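Local structure of putative peptidase (3K9T) at residues 28-40 with 65-77. The protein binds one zinc ion per subunit and may act in the biosynthesis of modified polysaccharides, with no peptidase activity expected despite low similarity to aminopeptidases. Numbering follows the deposited sequence.
Sequences PICRSITGNGVRK and WTVPKEWNIKDAY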
ATOM      1  N   PRO A  28     -18.785 -44.688  -6.180  1.00 20.96           N
ATOM      2  CA  PRO A  28     -18.560 -45.982  -5.555  1.00 19.45           C
ATOM      3  C   PRO A  28     -17.188 -46.611  -5.714  1.00 20.51           C
ATOM      4  O   PRO A  28     -16.855 -47.515  -4.945  1.00 23.29           O
ATOM      5  CB  PRO A  28     -19.558 -46.879  -6.273  1.00 18.31           C
ATOM      6  CG  PRO A  28     -20.503 -46.000  -6.881  1.00 18.48           C
ATOM      7  CD  PRO A  28     -19.735 -44.826  -7.289  1.00 21.25           C
ATOM      8  N   ILE A  29     -16.427 -46.163  -6.703  1.00 19.80           N
ATOM      9  CA  ILE A  29     -15.159 -46.764  -7.048  1.00 20.23           C
ATOM     10  C   ILE A  29     -14.100 -46.416  -6.009  1.00 22.94           C
ATOM     11  O   ILE A  29     -13.988 -45.266  -5.585  1.00 24.77           O
ATOM     12  CB  ILE A  29     -14.709 -46.292  -8.472  1.00 20.82           C
ATOM     13  CG1 ILE A  29     -15.627 -46.862  -9.552  1.00 20.84           C
ATOM     14  CG2 ILE A  29     -13.278 -46.678  -8.744  1.00 18.46           C
ATOM     15  CD1 ILE A  29     -15.662 -46.037 -10.837  1.00 26.70           C
ATOM     16  N   CYS A  30     -13.311 -47.418  -5.636  1.00 24.25           N
ATOM     17  CA  CYS A  30     -12.254 -47.278  -4.664  1.00 25.17           C
ATOM     18  C   CYS A  30     -10.909 -46.840  -5.287  1.00 27.73           C
ATOM     19  O   CYS A  30     -10.033 -47.655  -5.598  1.00 26.91           O
ATOM     20  CB  CYS A  30     -12.075 -48.590  -3.934  1.00 25.02           C
ATOM     21  SG  CYS A  30     -10.994 -48.447  -2.490  1.00 32.86           S
ATOM     22  N   ARG A  31     -10.748 -45.532  -5.468  1.00 28.68           N
ATOM     23  CA  ARG A  31      -9.463 -44.976  -5.876  1.00 26.05           C
ATOM     24  C   ARG A  31      -8.443 -44.973  -4.725  1.00 23.44           C
ATOM     25  O   ARG A  31      -8.776 -44.973  -3.565  1.00 23.95           O
ATOM     26  CB  ARG A  31      -9.652 -43.542  -6.360  1.00 23.78           C
ATOM     27  CG  ARG A  31     -10.372 -43.410  -7.670  1.00 22.96           C
ATOM     28  CD  ARG A  31     -11.038 -42.058  -7.848  1.00 13.97           C
ATOM     29  NE  ARG A  31     -12.212 -41.949  -6.975  1.00 23.78           N
ATOM     30  CZ  ARG A  31     -13.435 -42.334  -7.306  1.00 26.63           C
ATOM     31  NH1 ARG A  31     -13.691 -42.840  -8.516  1.00 30.39           N
ATOM     32  NH2 ARG A  31     -14.413 -42.219  -6.426  1.00 32.77           N
ATOM     33  N   SER A  32      -7.184 -44.977  -5.091  1.00 23.17           N
ATOM     34  CA  SER A  32      -6.079 -44.717  -4.182  1.00 24.14           C
ATOM     35  C   SER A  32      -5.018 -44.032  -5.087  1.00 24.84           C
ATOM     36  O   SER A  32      -5.337 -43.632  -6.221  1.00 24.06           O
ATOM     37  CB  SER A  32      -5.564 -46.016  -3.550  1.00 24.88           C
ATOM     38  OG  SER A  32      -4.513 -45.772  -2.627  1.00 23.99           O
ATOM     39  N   ILE A  33      -3.778 -43.904  -4.618  1.00 24.38           N
ATOM     40  CA  ILE A  33      -2.729 -43.307  -5.449  1.00 23.19           C
ATOM     41  C   ILE A  33      -2.307 -44.197  -6.627  1.00 24.07           C
ATOM     42  O   ILE A  33      -1.621 -43.745  -7.526  1.00 25.90           O
ATOM     43  CB  ILE A  33      -1.510 -42.865  -4.647  1.00 21.13           C
ATOM     44  CG1 ILE A  33      -0.920 -43.994  -3.816  1.00 20.17           C
ATOM     45  CG2 ILE A  33      -1.885 -41.701  -3.736  1.00 27.02           C
ATOM     46  CD1 ILE A  33       0.517 -43.615  -3.325  1.00 26.64           C
ATOM     47  N   THR A  34      -2.678 -45.472  -6.570  1.00 25.20           N
ATOM     48  CA  THR A  34      -2.441 -46.431  -7.628  1.00 25.87           C
ATOM     49  C   THR A  34      -3.655 -47.350  -7.642  1.00 24.22           C
ATOM     50  O   THR A  34      -4.516 -47.231  -6.785  1.00 26.02           O
ATOM     51  CB  THR A  34      -1.154 -47.279  -7.400  1.00 27.55           C
ATOM     52  OG1 THR A  34      -1.325 -48.125  -6.251  1.00 28.28           O
ATOM     53  CG2 THR A  34       0.065 -46.389  -7.231  1.00 21.65           C
ATOM     54  N   GLY A  35      -3.749 -48.225  -8.633  1.00 22.48           N
ATOM     55  CA  GLY A  35      -4.743 -49.298  -8.593  1.00 22.64           C
ATOM     56  C   GLY A  35      -5.816 -49.335  -9.659  1.00 20.92           C
ATOM     57  O   GLY A  35      -5.978 -48.388 -10.447  1.00 20.14           O
ATOM     58  N   ASN A  36      -6.563 -50.436  -9.670  1.00 20.68           N
ATOM     59  CA  ASN A  36      -7.625 -50.612 -10.672  1.00 23.32           C
ATOM     60  C   ASN A  36      -8.794 -49.619 -10.524  1.00 22.22           C
ATOM     61  O   ASN A  36      -9.558 -49.397 -11.456  1.00 23.92           O
ATOM     62  CB  ASN A  36      -8.137 -52.065 -10.697  1.00 23.70           C
ATOM     63  CG  ASN A  36      -7.130 -53.039 -11.297  1.00 23.73           C
ATOM     64  OD1 ASN A  36      -6.338 -52.686 -12.157  1.00 26.74           O
ATOM     65  ND2 ASN A  36      -7.166 -54.269 -10.839  1.00 26.23           N
ATOM     66  N   GLY A  37      -8.900 -48.992  -9.366  1.00 23.08           N
ATOM     67  CA  GLY A  37      -9.946 -48.011  -9.133  1.00 24.52           C
ATOM     68  C   GLY A  37      -9.616 -46.781  -9.922  1.00 22.40           C
ATOM     69  O   GLY A  37     -10.503 -46.152 -10.512  1.00 21.43           O
ATOM     70  N   VAL A  38      -8.327 -46.453  -9.947  1.00 21.41           N
ATOM     71  CA  VAL A  38      -7.885 -45.327 -10.753  1.00 20.53           C
ATOM     72  C   VAL A  38      -8.148 -45.668 -12.206  1.00 20.79           C
ATOM     73  O   VAL A  38      -8.645 -44.815 -12.969  1.00 19.65           O
ATOM     74  CB  VAL A  38      -6.402 -44.994 -10.565  1.00 22.01           C
ATOM     75  CG1 VAL A  38      -6.049 -43.741 -11.397  1.00 19.71           C
ATOM     76  CG2 VAL A  38      -6.030 -44.825  -9.054  1.00 12.91           C
ATOM     77  N   ARG A  39      -7.850 -46.917 -12.601  1.00 19.94           N
ATOM     78  CA  ARG A  39      -8.089 -47.330 -13.994  1.00 20.04           C
ATOM     79  C   ARG A  39      -9.562 -47.298 -14.373  1.00 21.12           C
ATOM     80  O   ARG A  39      -9.900 -46.824 -15.463  1.00 21.33           O
ATOM     81  CB  ARG A  39      -7.455 -48.677 -14.302  1.00 20.97           C
ATOM     82  CG  ARG A  39      -5.940 -48.591 -14.252  1.00 22.73           C
ATOM     83  CD  ARG A  39      -5.258 -49.928 -14.345  1.00 23.13           C
ATOM     84  NE  ARG A  39      -3.821 -49.785 -14.078  1.00 28.16           N
ATOM     85  CZ  ARG A  39      -3.178 -50.309 -13.036  1.00 25.58           C
ATOM     86  NH1 ARG A  39      -3.810 -51.049 -12.155  1.00 31.06           N
ATOM     87  NH2 ARG A  39      -1.883 -50.109 -12.879  1.00 27.10           N
ATOM     88  N   LYS A  40     -10.449 -47.724 -13.460  1.00 21.23           N
ATOM     89  CA  LYS A  40     -11.891 -47.688 -13.753  1.00 18.10           C
ATOM     90  C   LYS A  40     -12.336 -46.241 -13.901  1.00 19.64           C
ATOM     91  O   LYS A  40     -13.228 -45.921 -14.685  1.00 23.63           O
ATOM     92  CB  LYS A  40     -12.686 -48.465 -12.691  1.00 19.59           C
ATOM     93  CG  LYS A  40     -14.075 -48.886 -13.119  1.00 21.12           C
ATOM     94  N   TRP A  65      11.388 -38.556  -5.232  1.00 27.51           N
ATOM     95  CA  TRP A  65      10.425 -39.582  -4.855  1.00 27.39           C
ATOM     96  C   TRP A  65      10.617 -40.871  -5.623  1.00 24.85           C
ATOM     97  O   TRP A  65      11.277 -40.904  -6.649  1.00 25.07           O
ATOM     98  CB  TRP A  65       8.998 -39.065  -5.050  1.00 28.37           C
ATOM     99  CG  TRP A  65       8.643 -37.973  -4.140  1.00 27.17           C
ATOM    100  CD1 TRP A  65       9.224 -36.737  -4.068  1.00 24.95           C
ATOM    101  CD2 TRP A  65       7.602 -37.989  -3.152  1.00 25.01           C
ATOM    102  NE1 TRP A  65       8.599 -35.981  -3.100  1.00 30.29           N
ATOM    103  CE2 TRP A  65       7.600 -36.724  -2.526  1.00 22.55           C
ATOM    104  CE3 TRP A  65       6.653 -38.935  -2.762  1.00 28.11           C
ATOM    105  CZ2 TRP A  65       6.701 -36.390  -1.528  1.00 24.25           C
ATOM    106  CZ3 TRP A  65       5.749 -38.602  -1.746  1.00 25.93           C
ATOM    107  CH2 TRP A  65       5.789 -37.342  -1.148  1.00 25.86           C
ATOM    108  N   THR A  66      10.034 -41.926  -5.079  1.00 24.84           N
ATOM    109  CA  THR A  66      10.022 -43.232  -5.704  1.00 25.66           C
ATOM    110  C   THR A  66       8.598 -43.657  -5.948  1.00 25.30           C
ATOM    111  O   THR A  66       7.797 -43.630  -5.025  1.00 23.20           O
ATOM    112  CB  THR A  66      10.658 -44.282  -4.796  1.00 26.82           C
ATOM    113  OG1 THR A  66      11.991 -43.877  -4.471  1.00 23.55           O
ATOM    114  CG2 THR A  66      10.652 -45.647  -5.485  1.00 17.36           C
ATOM    115  N   VAL A  67       8.292 -44.079  -7.175  1.00 24.69           N
ATOM    116  CA  VAL A  67       6.941 -44.537  -7.477  1.00 24.41           C
ATOM    117  C   VAL A  67       6.617 -45.769  -6.602  1.00 26.11           C
ATOM    118  O   VAL A  67       7.290 -46.797  -6.673  1.00 26.77           O
ATOM    119  CB  VAL A  67       6.770 -44.850  -8.983  1.00 25.06           C
ATOM    120  CG1 VAL A  67       5.422 -45.570  -9.276  1.00 22.37           C
ATOM    121  CG2 VAL A  67       6.869 -43.574  -9.804  1.00 17.75           C
ATOM    122  N   PRO A  68       5.583 -45.664  -5.765  1.00 27.00           N
ATOM    123  CA  PRO A  68       5.260 -46.785  -4.846  1.00 27.48           C
ATOM    124  C   PRO A  68       4.802 -48.093  -5.503  1.00 26.66           C
ATOM    125  O   PRO A  68       4.579 -48.153  -6.703  1.00 25.04           O
ATOM    126  CB  PRO A  68       4.088 -46.238  -4.027  1.00 26.21           C
ATOM    127  CG  PRO A  68       3.396 -45.247  -4.947  1.00 27.77           C
ATOM    128  CD  PRO A  68       4.527 -44.631  -5.792  1.00 27.61           C
ATOM    129  N   LYS A  69       4.670 -49.126  -4.681  1.00 26.55           N
ATOM    130  CA  LYS A  69       4.016 -50.358  -5.086  1.00 27.98           C
ATOM    131  C   LYS A  69       2.560 -50.059  -5.395  1.00 30.36           C
ATOM    132  O   LYS A  69       1.983 -49.067  -4.927  1.00 29.81           O
ATOM    133  CB  LYS A  69       4.084 -51.427  -3.997  1.00 27.39           C
ATOM    134  CG  LYS A  69       5.496 -51.949  -3.785  1.00 30.88           C
ATOM    135  CD  LYS A  69       5.603 -53.173  -2.874  1.00 33.22           C
ATOM    136  CE  LYS A  69       7.069 -53.591  -2.759  1.00 29.68           C
ATOM    137  NZ  LYS A  69       7.282 -55.020  -3.108  1.00 47.95           N
ATOM    138  N   GLU A  70       1.974 -50.927  -6.208  1.00 30.94           N
ATOM    139  CA  GLU A  70       0.599 -50.778  -6.581  1.00 31.09           C
ATOM    140  C   GLU A  70      -0.261 -51.497  -5.566  1.00 29.85           C
ATOM    141  O   GLU A  70       0.051 -52.625  -5.164  1.00 31.63           O
ATOM    142  CB  GLU A  70       0.370 -51.340  -7.994  1.00 31.78           C
ATOM    143  CG  GLU A  70      -1.091 -51.292  -8.400  1.00 33.18           C
ATOM    144  CD  GLU A  70      -1.349 -51.739  -9.811  1.00 32.71           C
ATOM    145  OE1 GLU A  70      -0.453 -51.626 -10.693  1.00 20.96           O
ATOM    146  OE2 GLU A  70      -2.492 -52.178 -10.035  1.00 32.50           O
ATOM    147  N   TRP A  71      -1.362 -50.852  -5.190  1.00 28.73           N
ATOM    148  CA  TRP A  71      -2.313 -51.391  -4.209  1.00 25.73           C
ATOM    149  C   TRP A  71      -3.650 -51.676  -4.877  1.00 25.32           C
ATOM    150  O   TRP A  71      -4.122 -50.880  -5.715  1.00 24.26           O
ATOM    151  CB  TRP A  71      -2.527 -50.387  -3.064  1.00 26.09           C
ATOM    152  CG  TRP A  71      -3.410 -50.871  -1.958  1.00 24.11           C
ATOM    153  CD1 TRP A  71      -3.129 -51.873  -1.071  1.00 28.61           C
ATOM    154  CD2 TRP A  71      -4.710 -50.388  -1.611  1.00 22.61           C
ATOM    155  NE1 TRP A  71      -4.174 -52.043  -0.196  1.00 24.19           N
ATOM    156  CE2 TRP A  71      -5.157 -51.141  -0.506  1.00 24.59           C
ATOM    157  CE3 TRP A  71      -5.543 -49.388  -2.122  1.00 25.34           C
ATOM    158  CZ2 TRP A  71      -6.397 -50.925   0.095  1.00 27.67           C
ATOM    159  CZ3 TRP A  71      -6.774 -49.161  -1.509  1.00 25.86           C
ATOM    160  CH2 TRP A  71      -7.185 -49.924  -0.412  1.00 26.68           C
ATOM    161  N   ASN A  72      -4.259 -52.800  -4.487  1.00 23.70           N
ATOM    162  CA  ASN A  72      -5.586 -53.188  -4.966  1.00 23.96           C
ATOM    163  C   ASN A  72      -6.393 -53.843  -3.867  1.00 27.34           C
ATOM    164  O   ASN A  72      -5.810 -54.361  -2.923  1.00 30.20           O
ATOM    165  CB  ASN A  72      -5.476 -54.112  -6.160  1.00 19.51           C
ATOM    166  CG  ASN A  72      -5.197 -53.352  -7.425  1.00 22.72           C
ATOM    167  OD1 ASN A  72      -6.081 -52.643  -7.946  1.00 23.17           O
ATOM    168  ND2 ASN A  72      -3.957 -53.452  -7.918  1.00 15.05           N
ATOM    169  N   ILE A  73      -7.721 -53.827  -3.983  1.00 28.14           N
ATOM    170  CA  ILE A  73      -8.559 -54.398  -2.937  1.00 29.09           C
ATOM    171  C   ILE A  73      -9.812 -54.999  -3.549  1.00 30.22           C
ATOM    172  O   ILE A  73     -10.445 -54.368  -4.378  1.00 28.08           O
ATOM    173  CB  ILE A  73      -8.872 -53.328  -1.823  1.00 31.04           C
ATOM    174  CG1 ILE A  73      -9.720 -53.906  -0.675  1.00 29.20           C
ATOM    175  CG2 ILE A  73      -9.545 -52.083  -2.410  1.00 23.56           C
ATOM    176  CD1 ILE A  73      -9.551 -53.151   0.667  1.00 24.42           C
ATOM    177  N   LYS A  74     -10.120 -56.244  -3.153  1.00 32.75           N
ATOM    178  CA  LYS A  74     -11.324 -56.976  -3.554  1.00 33.49           C
ATOM    179  C   LYS A  74     -12.425 -56.863  -2.481  1.00 32.74           C
ATOM    180  O   LYS A  74     -13.589 -56.609  -2.772  1.00 33.27           O
ATOM    181  CB  LYS A  74     -10.995 -58.458  -3.773  1.00 35.83           C
ATOM    182  CG  LYS A  74     -10.111 -58.728  -4.986  1.00 46.91           C
ATOM    183  CD  LYS A  74      -9.624 -60.187  -5.049  1.00 54.27           C
ATOM    184  CE  LYS A  74      -8.337 -60.307  -5.901  1.00 57.55           C
ATOM    185  NZ  LYS A  74      -7.134 -59.607  -5.304  1.00 59.24           N
ATOM    186  N   ASP A  75     -12.071 -57.058  -1.225  1.00 32.03           N
ATOM    187  CA  ASP A  75     -13.083 -57.034  -0.183  1.00 32.08           C
ATOM    188  C   ASP A  75     -12.385 -56.790   1.126  1.00 30.59           C
ATOM    189  O   ASP A  75     -11.166 -56.967   1.225  1.00 30.04           O
ATOM    190  CB  ASP A  75     -13.820 -58.390  -0.151  1.00 33.49           C
ATOM    191  CG  ASP A  75     -15.215 -58.333   0.501  1.00 33.83           C
ATOM    192  OD1 ASP A  75     -15.715 -57.256   0.857  1.00 35.61           O
ATOM    193  OD2 ASP A  75     -15.834 -59.409   0.634  1.00 44.13           O
ATOM    194  N   ALA A  76     -13.158 -56.343   2.108  1.00 29.25           N
ATOM    195  CA  ALA A  76     -12.679 -56.156   3.465  1.00 27.50           C
ATOM    196  C   ALA A  76     -13.891 -56.199   4.376  1.00 30.45           C
ATOM    197  O   ALA A  76     -14.971 -55.720   3.998  1.00 29.83           O
ATOM    198  CB  ALA A  76     -11.963 -54.853   3.607  1.00 25.56           C
ATOM    199  N   TYR A  77     -13.728 -56.806   5.556  1.00 33.11           N
ATOM    200  CA  TYR A  77     -14.801 -56.858   6.557  1.00 33.71           C
ATOM    201  C   TYR A  77     -14.322 -57.328   7.928  1.00 33.43           C
ATOM    202  O   TYR A  77     -13.288 -58.001   8.036  1.00 33.08           O
ATOM    203  CB  TYR A  77     -15.981 -57.742   6.093  1.00 34.91           C
ATOM    204  CG  TYR A  77     -15.611 -59.137   5.597  1.00 37.70           C
ATOM    205  CD1 TYR A  77     -15.541 -60.229   6.464  1.00 36.91           C
ATOM    206  CD2 TYR A  77     -15.376 -59.365   4.240  1.00 40.30           C
ATOM    207  CE1 TYR A  77     -15.208 -61.507   5.986  1.00 36.54           C
ATOM    208  CE2 TYR A  77     -15.060 -60.618   3.764  1.00 39.88           C
ATOM    209  CZ  TYR A  77     -14.977 -61.689   4.636  1.00 38.20           C
ATOM    210  OH  TYR A  77     -14.661 -62.929   4.115  1.00 46.86           O
TER
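E70, on strand 70-79, reaches R39 in the first turn of helix 36-45. Its CB and CG pass the hydroxyl of T34. CG lies anti to the backbone N (chi1 176°) and the chain stays extended beyond it, which brings E70 CD to 3.5 Å from both R39 NH1 and R39 NH2. There R39 grips the carboxylate end-on in a salt bridge. R39 NH1 bonds E70 OE2 at 2.7 Å, almost straight, and R39 NH2 bonds E70 OE1 at 3.0 Å. Both oxygens lie near the guanidinium plane. The two flat groups are turned 46° apart, and the arginine nitrogens meet both oxygens from above the carboxylate plane. N72 ND2 comes to E70 OE2 from the opposite face, at 2.9 Å. R39 NH2 also pairs with E55, and S166 N donates to E70 OE1.

N72 serves the helix start with its other amide atom. Its OD1 accepts from N36 N at 2.8 Å, on a lone pair in the carbonyl plane. The bond is nearly straight and takes up a backbone N-H of the first turn, right after the N-cap residue G35. N36 OD1 in turn accepts from R39 NH1.

T34 OG1 accepts from W71 N at 2.9 Å and is also hydrogen-bonded to Y99 OH. Apolar contacts extend the seam at both ends. I33 CD1 touches the P68 ring at CG, 3.7 Å away, and C30 SG meets I73 CG2. Between them, S32 CB sits at the edge of the W71 ring.

This contact joins the aminopeptidase-like region to the insert region. The side chain of I33 lies about 10 Å from the zinc ion. Loop 30-35 and the N-terminus of helix 36-45 pack against strand 70-79 of the insert's four-stranded antiparallel sheet, near the zinc site of H190, D196 and H325.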